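Local coordinates for protein interferon gamma receptor 1 (Gallus gallus, PDB 4EQ2) that probably binds a cytokine and acts as its cell-surface receptor, the two extracellular fibronectin type III domains forming this part, at residues A[157-162]-A[184-189]; A[54-59]-A[67-72]. One frame throughout, in Å; residues are numbered along the deposited sequence.

Contact 1: A[157-162]-A[184-189]; sequences SENESR and EGSTYC
S157, in the loop just past strand 148-156, lies opposite Y188 with their CA atoms 6.0 Å apart, and a weak hydrogen bond from S157 N to T187 O (3.4 Å) bridges to strand 186-196. The example illustrates how a side chain can take over where backbone pairing stops. E158 turns its carboxylate back onto T187 N, and both oxygens reach that amide weakly, at 3.3 Å each. The bond to E158 OE2 is nearly straight (169°), whereas that to OE1 is bent (136°). The route there is cramped: E158 CG sits between its own backbone N and carbonyl carbon (chi1 40°), and a second bend at chi2 brings the acid down over the strand. Its CD rests on S186 CB at 3.4 Å; the S186 methylene packs against the carboxylate next to the T187 amide that the acid accepts from. S157 adds a hydroxyl to the same spot. Its OG lies 2.8 Å from T187 O and 3.0 Å from E158 OE1, and its single proton could serve either. Those two acceptors, E158 OE1 and T187 O, crowd each other at 2.7 Å. The hydroxyl also lies alongside T187 CB and near the sulfur of C189. In the fold, 157-162 links strands 148-156 and 162-168, the C and C' strands of the second fibronectin type III domain, while 186-196 is its F strand. C189 pairs its backbone with R155 of strand 148-156, and S186 and Y188 pair with V213 and I211 of strand 201-213, to which the C189-C210 disulfide also ties the strand.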
loop_
_atom_site.group_PDB
_atom_site.type_symbol
_atom_site.label_atom_id
_atom_site.label_comp_id
_atom_site.label_asym_id
_atom_site.label_seq_id
_atom_site.Cartn_x
_atom_site.Cartn_y
_atom_site.Cartn_z
ATOM N N SER A 157 -5.482 -29.654 -1.592
ATOM C CA SER A 157 -5.069 -29.932 -2.967
ATOM C C SER A 157 -5.617 -31.227 -3.579
ATOM O O SER A 157 -5.837 -31.288 -4.786
ATOM C CB SER A 157 -3.544 -29.886 -3.077
ATOM O OG SER A 157 -2.942 -30.071 -1.809
ATOM N N GLU A 158 -5.836 -32.252 -2.755
ATOM C CA GLU A 158 -6.339 -33.544 -3.249
ATOM C C GLU A 158 -7.863 -33.723 -3.173
ATOM O O GLU A 158 -8.533 -33.760 -4.201
ATOM C CB GLU A 158 -5.610 -34.735 -2.600
ATOM C CG GLU A 158 -5.326 -34.586 -1.120
ATOM C CD GLU A 158 -4.067 -33.790 -0.852
ATOM O OE1 GLU A 158 -4.163 -32.563 -0.636
ATOM O OE2 GLU A 158 -2.978 -34.398 -0.861
ATOM N N ASN A 159 -8.408 -33.843 -1.965
ATOM C CA ASN A 159 -9.852 -34.024 -1.806
ATOM C C ASN A 159 -10.631 -32.809 -2.328
ATOM O O ASN A 159 -11.844 -32.876 -2.528
ATOM C CB ASN A 159 -10.229 -34.335 -0.349
ATOM C CG ASN A 159 -9.140 -35.088 0.401
ATOM O OD1 ASN A 159 -8.269 -35.724 -0.197
ATOM N ND2 ASN A 159 -9.184 -35.011 1.728
ATOM N N GLU A 160 -9.917 -31.700 -2.517
ATOM C CA GLU A 160 -10.409 -30.513 -3.237
ATOM C C GLU A 160 -11.115 -29.448 -2.399
ATOM O O GLU A 160 -11.233 -28.301 -2.829
ATOM C CB GLU A 160 -11.285 -30.893 -4.436
ATOM C CG GLU A 160 -10.609 -31.832 -5.438
ATOM C CD GLU A 160 -9.230 -31.357 -5.887
ATOM O OE1 GLU A 160 -8.890 -30.171 -5.678
ATOM O OE2 GLU A 160 -8.486 -32.177 -6.464
ATOM N N SER A 161 -11.564 -29.819 -1.207
ATOM C CA SER A 161 -12.335 -28.908 -0.358
ATOM C C SER A 161 -11.745 -27.500 -0.294
ATOM O O SER A 161 -10.564 -27.289 -0.580
ATOM C CB SER A 161 -12.486 -29.480 1.056
ATOM O OG SER A 161 -11.224 -29.723 1.654
ATOM N N ARG A 162 -12.582 -26.542 0.083
ATOM C CA ARG A 162 -12.164 -25.153 0.197
ATOM C C ARG A 162 -12.868 -24.552 1.412
ATOM O O ARG A 162 -14.005 -24.915 1.708
ATOM C CB ARG A 162 -12.523 -24.402 -1.091
ATOM C CG ARG A 162 -11.925 -23.007 -1.243
ATOM C CD ARG A 162 -12.739 -21.964 -0.489
ATOM N NE ARG A 162 -12.379 -20.591 -0.841
ATOM C CZ ARG A 162 -13.067 -19.827 -1.689
ATOM N NH1 ARG A 162 -14.156 -20.301 -2.284
ATOM N NH2 ARG A 162 -12.666 -18.588 -1.944
ATOM N N GLU A 184 -6.636 -36.194 6.815
ATOM C CA GLU A 184 -5.683 -35.754 7.842
ATOM C C GLU A 184 -4.342 -36.397 7.524
ATOM O O GLU A 184 -3.435 -36.433 8.354
ATOM C CB GLU A 184 -6.110 -36.079 9.281
ATOM C CG GLU A 184 -5.949 -37.519 9.727
ATOM C CD GLU A 184 -6.088 -37.661 11.238
ATOM O OE1 GLU A 184 -6.272 -36.621 11.910
ATOM O OE2 GLU A 184 -6.012 -38.801 11.752
ATOM N N GLY A 185 -4.243 -36.927 6.311
ATOM C CA GLY A 185 -2.992 -37.420 5.770
ATOM C C GLY A 185 -2.840 -36.844 4.376
ATOM O O GLY A 185 -2.672 -37.573 3.399
ATOM N N SER A 186 -2.917 -35.520 4.284
ATOM C CA SER A 186 -2.902 -34.846 2.995
ATOM C C SER A 186 -2.225 -33.486 3.070
ATOM O O SER A 186 -1.802 -33.049 4.141
ATOM C CB SER A 186 -4.324 -34.709 2.462
ATOM O OG SER A 186 -5.243 -34.596 3.532
ATOM N N THR A 187 -2.116 -32.826 1.922
ATOM C CA THR A 187 -1.463 -31.526 1.839
ATOM C C THR A 187 -2.487 -30.404 1.738
ATOM O O THR A 187 -3.398 -30.455 0.914
ATOM C CB THR A 187 -0.526 -31.442 0.622
ATOM O OG1 THR A 187 0.442 -32.495 0.684
ATOM C CG2 THR A 187 0.189 -30.103 0.596
ATOM N N TYR A 188 -2.337 -29.391 2.583
ATOM C CA TYR A 188 -3.220 -28.236 2.535
ATOM C C TYR A 188 -2.421 -27.004 2.156
ATOM O O TYR A 188 -1.291 -26.830 2.604
ATOM C CB TYR A 188 -3.921 -28.027 3.878
ATOM C CG TYR A 188 -4.771 -29.201 4.307
ATOM C CD1 TYR A 188 -4.195 -30.324 4.886
ATOM C CD2 TYR A 188 -6.148 -29.188 4.135
ATOM C CE1 TYR A 188 -4.966 -31.404 5.279
ATOM C CE2 TYR A 188 -6.928 -30.263 4.525
ATOM C CZ TYR A 188 -6.331 -31.368 5.096
ATOM O OH TYR A 188 -7.098 -32.444 5.488
ATOM N N CYS A 189 -3.010 -26.160 1.316
ATOM C CA CYS A 189 -2.365 -24.928 0.884
ATOM C C CYS A 189 -3.228 -23.742 1.271
ATOM O O CYS A 189 -4.453 -23.813 1.216
ATOM C CB CYS A 189 -2.150 -24.939 -0.625
ATOM S SG CYS A 189 -1.326 -26.418 -1.238
#

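Contact 2: A[54-59]-A[67-72]; sequences QTVSTC and CDLSEE
V56 lies over one face of the E72 carboxylate, its CG1 nearest OE2 at 3.8 Å and both of its methyls above the same side of the plane. Beside the same oxygen, tilted somewhat off the plane on the side away from V56, lies a second acid, with E71 OE2 only 2.9 Å from E72 OE2. T58 OG1 approaches E71 OE2 more loosely, at 3.8 Å, as the two side chains run antiparallel past one another. E72 is folded compactly, with bends at chi1 and chi2 (-59° and -60°) that set its CG against V56 as well as its acid. With an alanine here in place of E72, the V56 methyls would probably lose the CG and carboxylate packed against them, opening a gap beside V56. Deeper in, V56 CG1, anti to its backbone N, packs on C67 SG at 4.0 Å, and CG2 reaches L69 CD2. The V56-C59 type I turn, closed by C59 N to V56 O, carries C59 to its disulfide with C67, whose chi3 of 93° is close to relaxed. The chemistry is thus of two kinds. A covalent bond staples the corner of strand 54-62 to strand 66-68 of the opposing sheet, while two adjoining carboxylates, if both were charged, would repel, which suggests that one of them may hold a proton more readily than an isolated acid would.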
loop_
_atom_site.group_PDB
_atom_site.type_symbol
_atom_site.label_atom_id
_atom_site.label_comp_id
_atom_site.label_asym_id
_atom_site.label_seq_id
_atom_site.Cartn_x
_atom_site.Cartn_y
_atom_site.Cartn_z
ATOM N N GLN A 54 -0.025 23.878 -1.250
ATOM C CA GLN A 54 1.088 24.239 -0.387
ATOM C C GLN A 54 2.319 23.403 -0.721
ATOM O O GLN A 54 2.219 22.293 -1.250
ATOM C CB GLN A 54 0.711 24.074 1.083
ATOM C CG GLN A 54 0.680 22.642 1.549
ATOM C CD GLN A 54 0.164 22.506 2.965
ATOM O OE1 GLN A 54 -0.864 23.088 3.322
ATOM N NE2 GLN A 54 0.869 21.728 3.780
ATOM N N THR A 55 3.485 23.950 -0.409
ATOM C CA THR A 55 4.739 23.314 -0.764
ATOM C C THR A 55 4.975 22.019 0.008
ATOM O O THR A 55 4.783 21.956 1.224
ATOM C CB THR A 55 5.918 24.280 -0.556
ATOM O OG1 THR A 55 6.394 24.721 -1.832
ATOM C CG2 THR A 55 7.048 23.604 0.203
ATOM N N VAL A 56 5.358 20.978 -0.724
ATOM C CA VAL A 56 5.847 19.753 -0.117
ATOM C C VAL A 56 7.304 20.006 0.242
ATOM O O VAL A 56 8.166 20.052 -0.636
ATOM C CB VAL A 56 5.754 18.562 -1.090
ATOM C CG1 VAL A 56 6.400 17.322 -0.479
ATOM C CG2 VAL A 56 4.304 18.288 -1.459
ATOM N N SER A 57 7.571 20.194 1.530
ATOM C CA SER A 57 8.888 20.639 1.974
ATOM C C SER A 57 10.038 19.804 1.410
ATOM O O SER A 57 11.047 20.355 0.968
ATOM C CB SER A 57 8.964 20.675 3.502
ATOM O OG SER A 57 8.779 19.384 4.054
ATOM N N THR A 58 9.888 18.482 1.419
ATOM C CA THR A 58 10.975 17.597 0.996
ATOM C C THR A 58 11.203 17.576 -0.514
ATOM O O THR A 58 12.119 16.917 -0.989
ATOM C CB THR A 58 10.760 16.140 1.473
ATOM O OG1 THR A 58 9.498 15.653 0.995
ATOM C CG2 THR A 58 10.797 16.056 2.991
ATOM N N CYS A 59 10.376 18.286 -1.273
ATOM C CA CYS A 59 10.493 18.247 -2.728
ATOM C C CYS A 59 10.581 19.635 -3.352
ATOM O O CYS A 59 9.788 19.993 -4.229
ATOM C CB CYS A 59 9.347 17.440 -3.339
ATOM S SG CYS A 59 9.313 15.706 -2.799
ATOM N N CYS A 67 8.824 12.068 -6.179
ATOM C CA CYS A 67 8.695 12.672 -4.864
ATOM C C CYS A 67 7.910 11.756 -3.952
ATOM O O CYS A 67 6.853 11.260 -4.327
ATOM C CB CYS A 67 7.992 14.024 -4.972
ATOM S SG CYS A 67 7.596 14.785 -3.382
ATOM N N ASP A 68 8.429 11.535 -2.750
ATOM C CA ASP A 68 7.745 10.713 -1.759
ATOM C C ASP A 68 6.692 11.565 -1.057
ATOM O O ASP A 68 7.015 12.592 -0.458
ATOM C CB ASP A 68 8.751 10.153 -0.750
ATOM C CG ASP A 68 8.184 9.014 0.081
ATOM O OD1 ASP A 68 6.995 8.670 -0.101
ATOM O OD2 ASP A 68 8.929 8.466 0.920
ATOM N N LEU A 69 5.433 11.142 -1.141
ATOM C CA LEU A 69 4.320 11.926 -0.607
ATOM C C LEU A 69 3.750 11.332 0.678
ATOM O O LEU A 69 2.867 11.915 1.298
ATOM C CB LEU A 69 3.217 12.055 -1.653
ATOM C CG LEU A 69 3.607 12.746 -2.959
ATOM C CD1 LEU A 69 2.512 12.586 -4.009
ATOM C CD2 LEU A 69 3.904 14.209 -2.709
ATOM N N SER A 70 4.273 10.180 1.078
ATOM C CA SER A 70 3.744 9.423 2.209
ATOM C C SER A 70 3.494 10.238 3.477
ATOM O O SER A 70 2.625 9.889 4.276
ATOM C CB SER A 70 4.676 8.255 2.532
ATOM O OG SER A 70 5.015 7.549 1.352
ATOM N N GLU A 71 4.256 11.311 3.670
ATOM C CA GLU A 71 4.121 12.128 4.875
ATOM C C GLU A 71 3.126 13.268 4.697
ATOM O O GLU A 71 2.643 13.826 5.677
ATOM C CB GLU A 71 5.476 12.683 5.319
ATOM C CG GLU A 71 6.589 12.539 4.286
ATOM C CD GLU A 71 6.353 13.368 3.028
ATOM O OE1 GLU A 71 6.044 12.769 1.973
ATOM O OE2 GLU A 71 6.486 14.614 3.089
ATOM N N GLU A 72 2.832 13.609 3.446
ATOM C CA GLU A 72 1.882 14.669 3.121
ATOM C C GLU A 72 0.449 14.140 3.104
ATOM O O GLU A 72 -0.508 14.907 2.982
ATOM C CB GLU A 72 2.205 15.272 1.751
ATOM C CG GLU A 72 3.597 15.863 1.616
ATOM C CD GLU A 72 3.859 16.989 2.599
ATOM O OE1 GLU A 72 2.899 17.714 2.947
ATOM O OE2 GLU A 72 5.029 17.149 3.020
#

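Contact 2 comes first along the chain and closes before contact 1 opens, and the two lie on opposite sides of the chain's centre. Their centres are 49 Å apart and their nearest atoms about 32 Å, so they do not touch. Each belongs to one of two consecutive fibronectin type III domains and shares no strand or sheet with the other. Contact 2 joins the two sheets of the first domain; contact 1 works within a single four-stranded sheet of the second, tying a hairpin loop to the strand beside it. Together they show two separate ways of securing a beta sandwich within an elongated two-domain ectodomain.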